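Local coordinates for polysaccharide biosynthesis protein CapD (Bacillus thuringiensis HD-771, PDB 6BWC) that probably acts as an NADP-dependent UDP-N-acetylglucosamine 4,6-dehydratase of the short-chain dehydrogenase family in CMP-pseudaminic acid biosynthesis, at residues E269-T277 and G312-N320; V121-S129 and T214-K222. The protein carries 2 engineered substitutions. All blocks are in the same frame, centred on the assembly; numbering follows the deposited sequence.

Contact 1. Residues E269-T277 and G312-N320. With UD1 (uridine-diphosphate-N-acetylglucosamine), chain O.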
# COMPACT_ATOMS: atom_id res chain seq x y z
N GLU C 269 -0.73 33.88 2.24
CA GLU C 269 -0.09 34.67 3.31
C GLU C 269 -1.12 35.44 4.15
O GLU C 269 -2.05 36.02 3.61
CB GLU C 269 0.94 35.67 2.75
CG GLU C 269 2.30 35.07 2.39
CD GLU C 269 3.37 36.13 2.07
OE1 GLU C 269 3.22 36.82 1.04
OE2 GLU C 269 4.37 36.25 2.83
N LYS C 270 -0.91 35.44 5.46
CA LYS C 270 -1.69 36.19 6.44
C LYS C 270 -0.99 37.52 6.76
O LYS C 270 0.24 37.62 6.65
CB LYS C 270 -1.81 35.37 7.74
CG LYS C 270 -3.07 35.55 8.56
CD LYS C 270 -3.06 34.53 9.69
CE LYS C 270 -4.19 34.78 10.64
NZ LYS C 270 -4.17 33.75 11.70
N MET C 271 -1.77 38.52 7.18
CA MET C 271 -1.26 39.88 7.41
C MET C 271 -0.55 40.04 8.73
O MET C 271 0.44 40.75 8.84
CB MET C 271 -2.40 40.92 7.31
CG MET C 271 -2.78 41.31 5.89
SD MET C 271 -1.33 41.90 4.98
CE MET C 271 -1.95 41.64 3.34
N TYR C 272 -1.10 39.35 9.72
CA TYR C 272 -0.65 39.32 11.10
C TYR C 272 -0.71 37.84 11.46
O TYR C 272 -1.18 37.03 10.66
CB TYR C 272 -1.63 40.10 11.99
CG TYR C 272 -3.05 39.68 11.75
CD1 TYR C 272 -3.62 38.66 12.50
CD2 TYR C 272 -3.79 40.27 10.72
CE1 TYR C 272 -4.92 38.24 12.24
CE2 TYR C 272 -5.08 39.86 10.46
CZ TYR C 272 -5.64 38.84 11.22
OH TYR C 272 -6.94 38.44 10.96
N GLU C 273 -0.25 37.48 12.65
CA GLU C 273 -0.39 36.10 13.13
C GLU C 273 -1.08 36.17 14.48
O GLU C 273 -1.43 37.25 14.92
CB GLU C 273 0.97 35.41 13.20
CG GLU C 273 1.62 35.13 11.83
CD GLU C 273 0.97 34.03 11.00
OE1 GLU C 273 -0.07 33.44 11.44
OE2 GLU C 273 1.51 33.73 9.90
N GLU C 274 -1.33 35.01 15.08
CA GLU C 274 -2.07 34.92 16.35
C GLU C 274 -1.50 33.76 17.19
O GLU C 274 -1.15 32.72 16.67
CB GLU C 274 -3.58 34.72 16.09
CG GLU C 274 -4.24 35.70 15.12
CD GLU C 274 -5.73 35.46 14.91
OE1 GLU C 274 -6.11 34.76 13.94
OE2 GLU C 274 -6.54 35.95 15.71
N LEU C 275 -1.43 33.97 18.51
CA LEU C 275 -0.88 32.97 19.44
C LEU C 275 -1.93 31.93 19.84
O LEU C 275 -1.57 30.82 20.25
CB LEU C 275 -0.39 33.65 20.73
CG LEU C 275 0.56 34.86 20.63
CD1 LEU C 275 0.71 35.50 22.00
CD2 LEU C 275 1.91 34.45 20.04
N MET C 276 -3.21 32.34 19.76
CA MET C 276 -4.38 31.50 20.07
C MET C 276 -5.69 32.15 19.60
O MET C 276 -5.81 33.36 19.52
CB MET C 276 -4.48 31.17 21.57
CG MET C 276 -4.46 32.36 22.51
SD MET C 276 -4.20 31.82 24.21
CE MET C 276 -3.22 33.15 24.85
N THR C 277 -6.68 31.32 19.30
CA THR C 277 -8.02 31.82 19.06
C THR C 277 -8.53 32.51 20.34
O THR C 277 -8.02 32.29 21.45
CB THR C 277 -8.99 30.68 18.69
OG1 THR C 277 -8.87 29.62 19.65
CG2 THR C 277 -8.66 30.14 17.30
N GLY C 312 -9.55 37.57 25.07
CA GLY C 312 -9.28 38.58 24.05
C GLY C 312 -8.34 38.12 22.96
O GLY C 312 -7.75 37.05 23.05
N PHE C 313 -8.17 38.97 21.96
CA PHE C 313 -7.59 38.56 20.70
C PHE C 313 -6.10 38.91 20.72
O PHE C 313 -5.73 40.07 20.57
CB PHE C 313 -8.34 39.23 19.54
CG PHE C 313 -9.82 38.94 19.54
CD1 PHE C 313 -10.34 37.89 18.80
CD2 PHE C 313 -10.71 39.70 20.33
CE1 PHE C 313 -11.71 37.62 18.82
CE2 PHE C 313 -12.07 39.42 20.36
CZ PHE C 313 -12.58 38.39 19.60
N TYR C 314 -5.28 37.88 20.92
CA TYR C 314 -3.80 37.97 20.93
C TYR C 314 -3.23 37.93 19.51
O TYR C 314 -2.76 36.88 19.05
CB TYR C 314 -3.18 36.82 21.77
CG TYR C 314 -3.45 36.93 23.26
CD1 TYR C 314 -2.47 37.39 24.14
CD2 TYR C 314 -4.69 36.59 23.79
CE1 TYR C 314 -2.73 37.50 25.50
CE2 TYR C 314 -4.96 36.70 25.15
CZ TYR C 314 -3.97 37.15 26.00
OH TYR C 314 -4.24 37.26 27.35
N ARG C 315 -3.27 39.07 18.83
CA ARG C 315 -2.71 39.21 17.48
C ARG C 315 -1.48 40.08 17.42
O ARG C 315 -1.28 40.91 18.31
CB ARG C 315 -3.67 39.88 16.53
CG ARG C 315 -5.13 39.59 16.70
CD ARG C 315 -5.88 40.34 15.61
NE ARG C 315 -7.20 39.77 15.46
CZ ARG C 315 -7.91 39.79 14.35
NH1 ARG C 315 -7.45 40.39 13.25
NH2 ARG C 315 -9.11 39.20 14.35
N SER C 316 -0.74 39.93 16.32
CA SER C 316 0.44 40.76 16.00
C SER C 316 0.13 42.20 15.52
O SER C 316 0.98 43.09 15.68
CB SER C 316 1.38 40.03 15.00
OG SER C 316 1.02 40.15 13.64
N ASP C 317 -1.05 42.43 14.92
CA ASP C 317 -1.53 43.80 14.67
C ASP C 317 -2.22 44.46 15.89
O ASP C 317 -2.51 45.67 15.84
CB ASP C 317 -2.43 43.89 13.41
CG ASP C 317 -3.74 43.07 13.50
OD1 ASP C 317 -4.50 43.10 12.51
OD2 ASP C 317 -4.03 42.38 14.50
N ASN C 318 -2.44 43.69 16.97
CA ASN C 318 -3.18 44.11 18.17
C ASN C 318 -2.30 44.21 19.40
O ASN C 318 -2.78 44.11 20.54
CB ASN C 318 -4.30 43.09 18.44
CG ASN C 318 -5.25 43.53 19.54
OD1 ASN C 318 -5.82 44.62 19.49
ND2 ASN C 318 -5.43 42.69 20.55
N GLN C 319 -1.00 44.42 19.16
CA GLN C 319 0.02 44.58 20.21
C GLN C 319 1.20 45.38 19.62
O GLN C 319 1.61 45.16 18.47
CB GLN C 319 0.49 43.20 20.72
CG GLN C 319 1.84 43.14 21.43
CD GLN C 319 2.41 41.72 21.49
OE1 GLN C 319 3.63 41.50 21.34
NE2 GLN C 319 1.53 40.74 21.70
N ASN C 320 1.74 46.27 20.45
CA ASN C 320 2.79 47.19 20.02
C ASN C 320 4.07 46.50 19.60
O ASN C 320 4.60 45.63 20.29
CB ASN C 320 3.05 48.22 21.12
CG ASN C 320 1.88 49.17 21.29
OD1 ASN C 320 1.23 49.51 20.31
ND2 ASN C 320 1.58 49.56 22.50
C1' UD1 O . 7.55 31.54 9.14
C2' UD1 O . 7.62 30.03 9.02
C3' UD1 O . 6.24 29.39 9.18
C4' UD1 O . 5.51 29.91 10.42
C5' UD1 O . 5.68 31.43 10.62
C6' UD1 O . 5.23 31.83 12.03
C7' UD1 O . 9.49 29.59 7.49
C8' UD1 O . 9.89 29.43 6.03
N2' UD1 O . 8.18 29.64 7.74
O1' UD1 O . 6.66 32.06 8.17
O3' UD1 O . 6.40 27.96 9.24
O4' UD1 O . 4.13 29.61 10.35
O5' UD1 O . 7.03 31.87 10.40
O6' UD1 O . 4.56 33.09 12.04
O7' UD1 O . 10.36 29.72 8.35
N1 UD1 O . 8.69 38.45 2.91
C2 UD1 O . 9.15 39.46 2.01
N3 UD1 O . 9.85 39.10 0.92
C4 UD1 O . 10.15 37.81 0.66
C5 UD1 O . 9.75 36.82 1.51
C6 UD1 O . 9.03 37.16 2.65
O2 UD1 O . 8.89 40.66 2.19
O4 UD1 O . 10.81 37.50 -0.34
C1B UD1 O . 7.89 38.79 4.11
C2B UD1 O . 6.65 37.93 4.33
O2' UD1 O . 5.51 38.44 3.65
C3B UD1 O . 6.49 37.91 5.84
C4B UD1 O . 7.92 38.04 6.32
O4B UD1 O . 8.69 38.57 5.24
O3B UD1 O . 5.74 39.00 6.39
C5B UD1 O . 8.52 36.72 6.77
O5B UD1 O . 8.62 35.73 5.73
PA UD1 O . 9.35 34.36 6.16
O1A UD1 O . 9.70 33.49 4.98
O2A UD1 O . 10.46 34.63 7.18
O3A UD1 O . 8.35 33.62 7.18
PB UD1 O . 6.74 33.49 7.36
O1B UD1 O . 6.11 33.19 6.01
O2B UD1 O . 6.09 34.58 8.20
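Glu274 and Arg315 form a single antiparallel bridge, a non-hydrogen-bonded pair with their CA atoms 4.5 Å apart, where two loops outside the central Rossmann sheet run in opposite directions. Backbone bonds flank the pair: Ser316 N donates to Glu273 O, and Leu275 N donates to Tyr314 O. Tyr314 reaches this position as the centre of an inverse gamma turn. A third bond runs from Glu273 N to Ser316 OG (3.1 Å), and the same hydroxyl is also bonded to Ser201 OG in strand 201-205.

The Arg315 side chain can be followed outward. CB passes Glu273 O. CG lies 4.0 Å from Glu274 OE2. The chain is extended from CG to NE, which carries CD alongside the Tyr272 ring, 4.1 Å from CE1. NE stands 3.9 Å from Glu274 OE2 in a long salt bridge; the oxygen lies well out of the guanidinium plane, so only the charges meet. NH1 comes obliquely to the phenol end of Tyr272, the guanidinium plane 24° from that of the ring, without a hydrogen bond to OH. The Asp317 carboxylate lies over one face of the Tyr272 ring, nearly parallel to it (17°). Glu274 has a second cation in Lys270, whose NZ meets OE1 on its anti lone pair at 3.1 Å; the three charged residues form one network.

At the other end, Leu275 CD1 packs on Tyr314 CB, and Phe291 of strand 290-293 meets the Tyr314 ring edge-to-face. Glu269 and Glu273 line the sugar-nucleotide pocket: Glu269 OE2 accepts a bond from ribose O2', and Glu273 CG touches O6' of the hexose. Met276 CE makes a CH-pi contact over the centre of the Tyr314 ring, 3.9 Å from its centroid and 12° off the normal.

Contact 2. Residues V121-S129 and T214-K222; sequences VKKVVFTSS and TIEAMKIAK. With NAP (NADP nicotinamide-adenine-dinucleotide phosphate), chain N.
Strand 123-129 and helix 214-220 run roughly antiparallel, their axes at 149° and 8.4 Å apart at closest approach, with the CA atoms of Val125 and Met218 the closest pair. Lys123 and Val125, alternate residues of the strand, point their side chains at the helix. Val125 CG2 rests on the helix backbone at Met218 CA (3.7 Å) and also meets Met218 CE, while CG1, anti to the backbone N, meets Thr214 CG2. The Met218 chain bends at chi2, bringing its sulfur to Lys123 CB (3.8 Å between SD and CB) and its methyl CE close to Lys123 O.

This is the beta-alpha packing of a Rossmann fold: the strand lies within the parallel part of the central mixed sheet, between strands 81-84 and 163-169, and helix 207-220 covers one face. On the other face Phe126 points away from this helix and packs on helix 138-156.

Where the helix ends, the extended Lys123 chain carries NZ to a group of backbone carbonyls. NZ donates to Ala221 O at 2.9 Å, tilted 20° from the carbonyl plane. It also donates to Met218 O at 3.1 Å, with a tilt of 31°, and weakly to Lys219 O. A positive charge here would suit the C-terminal pole of the helix.

At the strand's far end Thr127 OG1 lies 3.9 Å from Thr214 CG2, and Thr127 CG2 faces the nicotinamide ribose of NADP. Lys143, of the Tyr139-Lys143 pair spaced as in the YxxxK motif of short-chain dehydrogenases, bonds to Thr127 O. Ser129 CB packs against nicotinamide C5N at 3.6 Å.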
# COMPACT_ATOMS: atom_id res chain seq x y z
N VAL C 121 7.34 4.74 23.84
CA VAL C 121 8.04 6.00 24.08
C VAL C 121 7.42 6.70 25.30
O VAL C 121 6.24 6.52 25.58
CB VAL C 121 7.94 6.87 22.80
CG1 VAL C 121 8.24 8.34 23.05
CG2 VAL C 121 8.85 6.31 21.71
N LYS C 122 8.22 7.49 26.02
CA LYS C 122 7.70 8.23 27.17
C LYS C 122 6.90 9.48 26.77
O LYS C 122 5.75 9.63 27.20
CB LYS C 122 8.82 8.57 28.15
CG LYS C 122 9.54 7.32 28.66
CD LYS C 122 10.12 7.50 30.05
CE LYS C 122 10.78 6.22 30.54
NZ LYS C 122 12.09 5.95 29.86
N LYS C 123 7.51 10.37 25.98
CA LYS C 123 6.87 11.61 25.55
C LYS C 123 7.26 12.00 24.13
O LYS C 123 8.33 11.65 23.64
CB LYS C 123 7.27 12.79 26.44
CG LYS C 123 7.04 12.59 27.94
CD LYS C 123 7.34 13.89 28.67
CE LYS C 123 7.07 13.88 30.18
NZ LYS C 123 6.99 15.28 30.68
N VAL C 124 6.36 12.78 23.53
CA VAL C 124 6.54 13.37 22.21
C VAL C 124 6.16 14.84 22.29
O VAL C 124 5.13 15.18 22.88
CB VAL C 124 5.59 12.75 21.20
CG1 VAL C 124 5.83 13.32 19.80
CG2 VAL C 124 5.73 11.24 21.23
N VAL C 125 6.98 15.69 21.68
CA VAL C 125 6.69 17.11 21.52
C VAL C 125 6.55 17.41 20.05
O VAL C 125 7.52 17.27 19.31
CB VAL C 125 7.78 17.99 22.14
CG1 VAL C 125 7.59 19.45 21.77
CG2 VAL C 125 7.78 17.80 23.66
N PHE C 126 5.35 17.79 19.63
CA PHE C 126 5.12 18.28 18.28
C PHE C 126 5.40 19.78 18.25
O PHE C 126 5.12 20.53 19.21
CB PHE C 126 3.68 17.99 17.83
CG PHE C 126 3.36 18.54 16.46
CD1 PHE C 126 4.11 18.15 15.35
CD2 PHE C 126 2.31 19.42 16.27
CE1 PHE C 126 3.84 18.65 14.09
CE2 PHE C 126 2.02 19.93 15.01
CZ PHE C 126 2.80 19.55 13.92
N THR C 127 5.94 20.21 17.12
CA THR C 127 6.37 21.57 16.93
C THR C 127 5.42 22.17 15.89
O THR C 127 5.59 21.97 14.68
CB THR C 127 7.84 21.53 16.53
OG1 THR C 127 8.63 21.58 17.72
CG2 THR C 127 8.22 22.63 15.67
N SER C 128 4.41 22.89 16.39
CA SER C 128 3.41 23.58 15.53
C SER C 128 3.86 25.00 15.31
O SER C 128 4.87 25.43 15.86
CB SER C 128 2.02 23.61 16.19
OG SER C 128 1.05 24.14 15.30
N SER C 129 3.09 25.72 14.48
CA SER C 129 3.23 27.16 14.27
C SER C 129 2.01 27.93 14.79
O SER C 129 0.93 27.36 14.95
CB SER C 129 3.37 27.45 12.78
OG SER C 129 3.21 28.83 12.52
N THR C 214 10.64 24.30 23.51
CA THR C 214 10.47 22.88 23.18
C THR C 214 11.04 21.94 24.25
O THR C 214 10.32 21.07 24.77
CB THR C 214 11.10 22.53 21.80
OG1 THR C 214 10.96 23.62 20.87
CG2 THR C 214 10.43 21.28 21.21
N ILE C 215 12.31 22.13 24.59
CA ILE C 215 12.95 21.37 25.67
C ILE C 215 12.17 21.45 27.02
O ILE C 215 11.96 20.40 27.65
CB ILE C 215 14.45 21.75 25.79
CG1 ILE C 215 15.24 21.06 24.69
CG2 ILE C 215 15.03 21.36 27.14
CD1 ILE C 215 16.60 21.65 24.45
N GLU C 216 11.73 22.65 27.44
CA GLU C 216 10.87 22.79 28.67
C GLU C 216 9.60 21.96 28.61
O GLU C 216 9.29 21.20 29.53
CB GLU C 216 10.45 24.24 28.95
CG GLU C 216 11.08 24.81 30.20
CD GLU C 216 10.33 24.46 31.48
OE1 GLU C 216 9.12 24.77 31.56
OE2 GLU C 216 10.94 23.93 32.44
N ALA C 217 8.88 22.11 27.50
CA ALA C 217 7.66 21.34 27.28
C ALA C 217 7.93 19.84 27.25
O ALA C 217 7.07 19.07 27.61
CB ALA C 217 6.98 21.79 25.99
N MET C 218 9.13 19.44 26.81
CA MET C 218 9.56 18.03 26.91
C MET C 218 9.58 17.55 28.38
O MET C 218 9.08 16.48 28.69
CB MET C 218 10.97 17.85 26.33
CG MET C 218 11.14 16.67 25.40
SD MET C 218 10.07 15.23 25.58
CE MET C 218 10.20 14.70 23.88
N LYS C 219 10.15 18.39 29.25
CA LYS C 219 10.35 18.09 30.66
C LYS C 219 9.09 18.22 31.51
O LYS C 219 8.86 17.40 32.39
CB LYS C 219 11.41 19.03 31.24
CG LYS C 219 12.83 18.82 30.72
CD LYS C 219 13.53 20.15 30.43
CE LYS C 219 14.85 20.34 31.15
NZ LYS C 219 15.99 19.60 30.53
N ILE C 220 8.30 19.26 31.25
CA ILE C 220 7.20 19.69 32.15
C ILE C 220 5.84 19.04 31.85
O ILE C 220 5.00 18.87 32.77
CB ILE C 220 7.01 21.24 32.08
CG1 ILE C 220 8.23 21.97 32.66
CG2 ILE C 220 5.74 21.72 32.79
CD1 ILE C 220 8.57 21.65 34.11
N ALA C 221 5.63 18.70 30.58
CA ALA C 221 4.29 18.50 30.05
C ALA C 221 3.65 17.25 30.60
O ALA C 221 4.25 16.17 30.58
CB ALA C 221 4.28 18.46 28.53
N LYS C 222 2.44 17.45 31.12
CA LYS C 222 1.52 16.38 31.51
C LYS C 222 0.95 15.60 30.31
O LYS C 222 0.88 14.37 30.35
CB LYS C 222 0.42 16.96 32.43
CG LYS C 222 0.94 17.20 33.86
CD LYS C 222 0.76 18.62 34.40
CE LYS C 222 1.78 18.88 35.52
NZ LYS C 222 1.69 20.24 36.13
PA NAP N . 13.95 23.33 8.73
O1A NAP N . 15.26 24.03 8.94
O2A NAP N . 13.45 23.26 7.33
O5B NAP N . 14.01 21.86 9.35
C5B NAP N . 13.23 20.81 8.76
C4B NAP N . 13.80 19.46 9.19
O4B NAP N . 12.96 18.37 8.81
C3B NAP N . 15.11 19.21 8.50
O3B NAP N . 15.86 18.43 9.43
C2B NAP N . 14.70 18.43 7.27
O2B NAP N . 15.84 17.77 6.76
C1B NAP N . 13.60 17.54 7.84
N9A NAP N . 12.53 16.99 6.94
C8A NAP N . 11.75 17.60 6.01
N7A NAP N . 10.85 16.74 5.42
C5A NAP N . 11.05 15.54 6.00
C6A NAP N . 10.49 14.17 5.89
N6A NAP N . 9.50 13.87 5.03
N1A NAP N . 10.98 13.21 6.68
C2A NAP N . 11.97 13.44 7.56
N3A NAP N . 12.54 14.64 7.72
C4A NAP N . 12.13 15.71 6.99
O3 NAP N . 12.77 23.93 9.67
PN NAP N . 12.92 24.66 11.11
O1N NAP N . 13.98 24.00 11.97
O2N NAP N . 12.92 26.14 10.89
O5D NAP N . 11.48 24.39 11.73
C5D NAP N . 11.25 23.20 12.44
C4D NAP N . 9.78 23.09 12.83
O4D NAP N . 9.39 24.34 13.41
C3D NAP N . 8.76 22.78 11.72
O3D NAP N . 7.89 21.74 12.19
C2D NAP N . 7.99 24.06 11.51
O2D NAP N . 6.62 23.82 11.17
C1D NAP N . 8.11 24.73 12.88
N1N NAP N . 8.02 26.20 12.85
C2N NAP N . 9.06 26.89 12.37
C3N NAP N . 9.08 28.28 12.30
C7N NAP N . 10.23 29.04 11.73
O7N NAP N . 10.08 30.25 11.55
N7N NAP N . 11.38 28.45 11.40
C4N NAP N . 7.92 29.04 12.83
C5N NAP N . 6.84 28.18 13.32
C6N NAP N . 6.93 26.80 13.34
P2B NAP N . 15.88 17.18 5.26
O1X NAP N . 17.36 16.89 5.16
O2X NAP N . 15.07 15.90 5.29
O3X NAP N . 15.31 18.28 4.33

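Contact 1 and contact 2 have centres about 24 Å apart and do not touch, their nearest atoms being about 6 Å apart, yet both border the active-site cleft. Ser129, at the end of strand 123-129 in contact 2, hydrogen-bonds through OG to hexose O4'. From contact 1, the side chain of Glu273 in loop 269-277 comes within about 8 Å of NADP. Between them NAP C4N of the nicotinamide stands 3.5 Å from UD1 C4' of the hexose, consistent with hydride transfer at that carbon. Contact 2 thus joins the cofactor side of the cleft to the sheet's covering helix, and contact 1 ties loops on the sugar-nucleotide side.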